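Local coordinates for protein CAS6A (Thermus thermophilus, PDB 4C97) that probably acts as a CRISPR RNA-processing endoribonuclease in antiviral defence, cutting precursor CRISPR transcripts, at residues 169-174 / 213-218; 27-32 / 72-77. The protein carries 1 engineered substitution. All coordinates share one frame; numbering follows the deposited sequence.

How the interactions relate
Interaction 2 comes first along the chain and interaction 1 follows it. They lie on opposite sides of the chain's centre, with centres 33 Å apart and nearest atoms about 20 Å apart, and do not touch. They share no helix. Interaction 2 joins the two helices of the N-terminal ferredoxin-like unit. Interaction 1 joins the second helix of the C-terminal ferredoxin-like unit to an additional helix. Each contact is largely buried and made mainly by apolar side chains. In interaction 1 all four touching residues are buried, and one leucine dominates. Interaction 2 covers more surface and reaches the solvent side, where an arginine joins the leucines and the phenylalanine.

Interaction 1 of 2, residues 169-174 / 213-218; sequences EALLER and LWLSAL
Leu171, on helix 165-174, points its side chain at helix 209-225 and touches Trp214, Leu215 and Leu218 there. It supplies 84 of the 143 Å² buried between the two segments. Its two methyls divide the work. CD1 lies 4.1 Å from CB of Trp214 and 4.0 Å from CD1 of Leu218. CD2 rests on the backbone end of Leu215, 3.9 Å from its CB and 4.0 Å from its CA. The three partners present different parts. Trp214 offers its CB, at the root of the side chain, while its indole leads away. Leu218 reaches back toward Leu171, and the two meet methyl to methyl at their tips. Leu215 is met at CB and CA, with its CD1 also 4.1 Å from CD2 of Leu171. Its CG stands opposite the backbone N (chi1 -178°), beside its own carbonyl carbon.

The indole has its own neighbours. Trp214 meets Phe114 edge to face and also packs on Leu152 and Leu155 of helix 144-158, so this helix is tied to the same cluster. Beyond the leucine, Arg174 NH2 links the two contact helices by a salt bridge with Glu211 OE1. Arg174 NE bonds to Pro205 O, before helix 209-225.

The segment axes stand 10.8 Å apart at their closest and run at 73° to each other. The helices therefore meet over a short patch, and one leucine can span it. Helix 209-225 is the second helix of a second ferredoxin-like unit, as in the tandem arrangement of Cas6 proteins, and 165-174 is an additional helix after 144-158. The chemistry is purely apolar between the two segments. All four touching residues are buried, so the hold here comes from dispersion and from excluding water, with the charged link set apart from it.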
loop_
_atom_site.group_PDB
_atom_site.type_symbol
_atom_site.label_atom_id
_atom_site.label_comp_id
_atom_site.label_asym_id
_atom_site.label_seq_id
_atom_site.Cartn_x
_atom_site.Cartn_y
_atom_site.Cartn_z
ATOM N N GLU A 169 13.652 -14.937 8.893
ATOM C CA GLU A 169 15.090 -14.794 8.719
ATOM C C GLU A 169 15.466 -14.957 7.248
ATOM O O GLU A 169 16.264 -14.178 6.701
ATOM C CB GLU A 169 15.840 -15.818 9.595
ATOM C CG GLU A 169 17.317 -15.522 9.780
ATOM C CD GLU A 169 18.180 -15.990 8.620
ATOM O OE1 GLU A 169 17.743 -16.855 7.827
ATOM O OE2 GLU A 169 19.320 -15.488 8.504
ATOM N N ALA A 170 14.898 -15.977 6.606
ATOM C CA ALA A 170 15.135 -16.148 5.171
ATOM C C ALA A 170 14.672 -14.938 4.362
ATOM O O ALA A 170 15.401 -14.431 3.507
ATOM C CB ALA A 170 14.446 -17.379 4.682
ATOM N N LEU A 171 13.456 -14.479 4.625
ATOM C CA LEU A 171 12.911 -13.379 3.837
ATOM C C LEU A 171 13.768 -12.130 3.982
ATOM O O LEU A 171 14.100 -11.478 2.988
ATOM C CB LEU A 171 11.482 -13.063 4.263
ATOM C CG LEU A 171 10.441 -14.113 3.894
ATOM C CD1 LEU A 171 9.184 -13.891 4.686
ATOM C CD2 LEU A 171 10.159 -14.113 2.377
ATOM N N LEU A 172 14.138 -11.799 5.218
ATOM C CA LEU A 172 14.823 -10.534 5.459
ATOM C C LEU A 172 16.308 -10.586 5.153
ATOM O O LEU A 172 16.863 -9.620 4.645
ATOM C CB LEU A 172 14.618 -10.078 6.897
ATOM C CG LEU A 172 13.171 -9.834 7.300
ATOM C CD1 LEU A 172 13.134 -9.081 8.634
ATOM C CD2 LEU A 172 12.388 -9.102 6.243
ATOM N N GLU A 173 16.952 -11.713 5.449
ATOM C CA GLU A 173 18.406 -11.802 5.350
ATOM C C GLU A 173 18.902 -12.400 4.041
ATOM O O GLU A 173 19.977 -12.036 3.576
ATOM C CB GLU A 173 18.984 -12.627 6.510
ATOM C CG GLU A 173 18.693 -12.031 7.879
ATOM C CD GLU A 173 19.255 -10.620 8.023
ATOM O OE1 GLU A 173 20.405 -10.383 7.590
ATOM O OE2 GLU A 173 18.542 -9.739 8.546
ATOM N N ARG A 174 18.147 -13.317 3.450
ATOM C CA ARG A 174 18.673 -14.031 2.288
ATOM C C ARG A 174 18.168 -13.475 0.950
ATOM O O ARG A 174 18.820 -13.639 -0.089
ATOM C CB ARG A 174 18.417 -15.535 2.409
ATOM C CG ARG A 174 19.247 -16.348 1.453
ATOM C CD ARG A 174 19.226 -17.844 1.774
ATOM N NE ARG A 174 17.978 -18.492 1.359
ATOM C CZ ARG A 174 17.090 -19.056 2.181
ATOM N NH1 ARG A 174 17.261 -19.062 3.497
ATOM N NH2 ARG A 174 16.011 -19.623 1.678
ATOM N N LEU A 213 5.903 -19.181 -0.518
ATOM C CA LEU A 213 4.514 -18.778 -0.301
ATOM C C LEU A 213 4.392 -17.451 0.479
ATOM O O LEU A 213 3.627 -16.548 0.085
ATOM C CB LEU A 213 3.727 -19.865 0.412
ATOM C CG LEU A 213 2.237 -19.613 0.354
ATOM C CD1 LEU A 213 1.715 -19.742 -1.071
ATOM C CD2 LEU A 213 1.506 -20.565 1.305
ATOM N N TRP A 214 5.125 -17.346 1.590
ATOM C CA TRP A 214 5.148 -16.101 2.331
ATOM C C TRP A 214 5.626 -14.934 1.457
ATOM O O TRP A 214 5.057 -13.845 1.498
ATOM C CB TRP A 214 6.030 -16.247 3.576
ATOM C CG TRP A 214 5.261 -16.771 4.752
ATOM C CD1 TRP A 214 5.101 -18.078 5.123
ATOM C CD2 TRP A 214 4.500 -15.994 5.695
ATOM N NE1 TRP A 214 4.302 -18.162 6.243
ATOM C CE2 TRP A 214 3.915 -16.894 6.610
ATOM C CE3 TRP A 214 4.262 -14.620 5.841
ATOM C CZ2 TRP A 214 3.122 -16.475 7.662
ATOM C CZ3 TRP A 214 3.473 -14.201 6.892
ATOM C CH2 TRP A 214 2.913 -15.124 7.789
ATOM N N LEU A 215 6.678 -15.145 0.662
ATOM C CA LEU A 215 7.120 -14.074 -0.242
ATOM C C LEU A 215 5.965 -13.618 -1.154
ATOM O O LEU A 215 5.684 -12.405 -1.292
ATOM C CB LEU A 215 8.340 -14.512 -1.058
ATOM C CG LEU A 215 8.920 -13.456 -1.998
ATOM C CD1 LEU A 215 9.467 -12.220 -1.248
ATOM C CD2 LEU A 215 9.999 -14.066 -2.866
ATOM N N SER A 216 5.261 -14.594 -1.721
ATOM C CA SER A 216 4.134 -14.248 -2.591
ATOM C C SER A 216 3.029 -13.493 -1.848
ATOM O O SER A 216 2.397 -12.571 -2.395
ATOM C CB SER A 216 3.581 -15.484 -3.308
ATOM O OG SER A 216 2.876 -16.355 -2.443
ATOM N N ALA A 217 2.814 -13.879 -0.604
ATOM C CA ALA A 217 1.799 -13.230 0.233
ATOM C C ALA A 217 2.166 -11.781 0.569
ATOM O O ALA A 217 1.292 -10.896 0.567
ATOM C CB ALA A 217 1.573 -14.032 1.513
ATOM N N LEU A 218 3.448 -11.532 0.856
ATOM C CA LEU A 218 3.892 -10.158 1.086
ATOM C C LEU A 218 3.623 -9.333 -0.157
ATOM O O LEU A 218 3.162 -8.175 -0.082
ATOM C CB LEU A 218 5.378 -10.128 1.440
ATOM C CG LEU A 218 5.704 -10.822 2.758
ATOM C CD1 LEU A 218 7.186 -10.813 3.000
ATOM C CD2 LEU A 218 5.007 -10.160 3.917
#

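Interaction 2 of 2, residues 27-32 / 72-77; sequences GFFYGL and ARLAPR
The two helices of the N-terminal ferredoxin-like βαββαβ unit, 22-36 and 68-79, meet here through Phe29, Leu32, Leu74 and Arg77. They lie against one sheet, whose strand 58-65 is touched by both: Phe29 packs on Val63 and Leu74 on Leu65.

Leu74 is the fork between the helices. Its CD1 lies 3.7 Å from CE1 of Phe29 and 4.0 Å from CZ of the same ring. Its CD2 turns to Leu32 and stops 3.9 Å from CB of that residue. The phenylalanine reaches Leu74 with the far end of its ring. Its CG stands opposite the backbone N (chi1 176°), which carries the ring forward from a CB that does not itself face the other helix. The ring also meets that of Phe48, with the planes at about 45°.

Leu32 has a second partner. Its CD2 sits over one face of the Arg77 guanidinium, 3.7 Å from CZ of Arg77 and above the centre of the group. The same methyl is 3.8 Å from CG of Arg77. The arginine can offer both its chain and its flat head because it bends at chi2 (79°), curving past the methyl, so that CG, NE, CZ and NH2 all lie near it. Arg77 NE has a long, weak ion pair with Glu35 OE1, on the same helix as Leu32.

The segment axes are 11.7 Å apart at their closest. Pro76 comes just before Arg77, and helix 68-79 is kinked there, where the proline N makes no bond to the turn before.

Phe29, Leu32 and Leu74 are buried, and Arg77 is partly exposed. The contact thus grades from hydrocarbon packing near the sheet to the flat, poorly hydrated face of a guanidinium at the margin. The methyl over that face makes van der Waals contact, which does not use the N-H groups.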
loop_
_atom_site.group_PDB
_atom_site.type_symbol
_atom_site.label_atom_id
_atom_site.label_comp_id
_atom_site.label_asym_id
_atom_site.label_seq_id
_atom_site.Cartn_x
_atom_site.Cartn_y
_atom_site.Cartn_z
ATOM N N GLY A 27 -6.401 14.263 6.074
ATOM C CA GLY A 27 -7.303 15.024 6.943
ATOM C C GLY A 27 -8.747 14.633 6.745
ATOM O O GLY A 27 -9.543 14.503 7.706
ATOM N N PHE A 28 -9.098 14.435 5.480
ATOM C CA PHE A 28 -10.440 13.950 5.148
ATOM C C PHE A 28 -10.721 12.578 5.774
ATOM O O PHE A 28 -11.757 12.354 6.464
ATOM C CB PHE A 28 -10.547 13.884 3.637
ATOM C CG PHE A 28 -11.764 13.177 3.151
ATOM C CD1 PHE A 28 -12.998 13.803 3.188
ATOM C CD2 PHE A 28 -11.672 11.902 2.643
ATOM C CE1 PHE A 28 -14.121 13.152 2.736
ATOM C CE2 PHE A 28 -12.798 11.250 2.192
ATOM C CZ PHE A 28 -14.011 11.880 2.237
ATOM N N PHE A 29 -9.772 11.666 5.555
ATOM C CA PHE A 29 -9.890 10.330 6.114
ATOM C C PHE A 29 -9.997 10.367 7.644
ATOM O O PHE A 29 -10.875 9.712 8.231
ATOM C CB PHE A 29 -8.723 9.441 5.659
ATOM C CG PHE A 29 -8.747 8.088 6.269
ATOM C CD1 PHE A 29 -9.652 7.146 5.827
ATOM C CD2 PHE A 29 -7.877 7.753 7.291
ATOM C CE1 PHE A 29 -9.696 5.897 6.388
ATOM C CE2 PHE A 29 -7.917 6.493 7.861
ATOM C CZ PHE A 29 -8.827 5.565 7.406
ATOM N N TYR A 30 -9.158 11.162 8.303
ATOM C CA TYR A 30 -9.214 11.262 9.755
ATOM C C TYR A 30 -10.529 11.890 10.205
ATOM O O TYR A 30 -11.062 11.532 11.243
ATOM C CB TYR A 30 -8.009 12.039 10.296
ATOM C CG TYR A 30 -6.701 11.248 10.355
ATOM C CD1 TYR A 30 -6.596 9.969 9.842
ATOM C CD2 TYR A 30 -5.565 11.801 10.928
ATOM C CE1 TYR A 30 -5.405 9.263 9.911
ATOM C CE2 TYR A 30 -4.366 11.091 10.992
ATOM C CZ TYR A 30 -4.297 9.830 10.489
ATOM O OH TYR A 30 -3.096 9.150 10.567
ATOM N N GLY A 31 -11.066 12.807 9.415
ATOM C CA GLY A 31 -12.397 13.330 9.687
ATOM C C GLY A 31 -13.457 12.244 9.694
ATOM O O GLY A 31 -14.316 12.206 10.585
ATOM N N LEU A 32 -13.435 11.373 8.691
ATOM C CA LEU A 32 -14.318 10.193 8.744
ATOM C C LEU A 32 -14.033 9.265 9.941
ATOM O O LEU A 32 -14.951 8.742 10.581
ATOM C CB LEU A 32 -14.205 9.386 7.456
ATOM C CG LEU A 32 -14.647 10.112 6.191
ATOM C CD1 LEU A 32 -14.415 9.221 5.001
ATOM C CD2 LEU A 32 -16.105 10.516 6.278
ATOM N N ALA A 72 -16.036 -2.473 7.715
ATOM C CA ALA A 72 -17.472 -2.529 7.983
ATOM C C ALA A 72 -17.982 -1.147 8.313
ATOM O O ALA A 72 -19.057 -0.752 7.872
ATOM C CB ALA A 72 -17.756 -3.470 9.136
ATOM N N ARG A 73 -17.222 -0.415 9.112
ATOM C CA ARG A 73 -17.653 0.925 9.470
ATOM C C ARG A 73 -17.447 1.982 8.394
ATOM O O ARG A 73 -18.298 2.864 8.232
ATOM C CB ARG A 73 -16.966 1.358 10.739
ATOM C CG ARG A 73 -17.458 0.622 11.929
ATOM C CD ARG A 73 -16.586 0.918 13.123
ATOM N NE ARG A 73 -17.047 0.221 14.317
ATOM C CZ ARG A 73 -17.084 -1.103 14.459
ATOM N NH1 ARG A 73 -16.685 -1.910 13.480
ATOM N NH2 ARG A 73 -17.531 -1.624 15.592
ATOM N N LEU A 74 -16.337 1.908 7.665
ATOM C CA LEU A 74 -15.988 2.979 6.744
ATOM C C LEU A 74 -16.550 2.814 5.342
ATOM O O LEU A 74 -16.912 3.814 4.714
ATOM C CB LEU A 74 -14.476 3.159 6.670
ATOM C CG LEU A 74 -13.929 4.103 7.733
ATOM C CD1 LEU A 74 -12.455 3.872 7.903
ATOM C CD2 LEU A 74 -14.187 5.529 7.337
ATOM N N ALA A 75 -16.622 1.575 4.842
ATOM C CA ALA A 75 -17.050 1.370 3.463
ATOM C C ALA A 75 -18.398 2.025 3.181
ATOM O O ALA A 75 -18.514 2.798 2.227
ATOM C CB ALA A 75 -17.055 -0.130 3.090
ATOM N N PRO A 76 -19.419 1.767 4.029
ATOM C CA PRO A 76 -20.718 2.402 3.775
ATOM C C PRO A 76 -20.628 3.920 3.776
ATOM O O PRO A 76 -21.308 4.594 3.006
ATOM C CB PRO A 76 -21.589 1.924 4.952
ATOM C CG PRO A 76 -20.896 0.741 5.501
ATOM C CD PRO A 76 -19.437 0.970 5.268
ATOM N N ARG A 77 -19.785 4.459 4.645
ATOM C CA ARG A 77 -19.621 5.902 4.727
ATOM C C ARG A 77 -18.908 6.411 3.468
ATOM O O ARG A 77 -19.254 7.460 2.937
ATOM C CB ARG A 77 -18.854 6.267 5.998
ATOM C CG ARG A 77 -18.665 7.750 6.223
ATOM C CD ARG A 77 -19.913 8.412 6.794
ATOM N NE ARG A 77 -19.774 9.867 6.809
ATOM C CZ ARG A 77 -19.788 10.629 5.718
ATOM N NH1 ARG A 77 -19.938 10.079 4.515
ATOM N NH2 ARG A 77 -19.649 11.943 5.828
#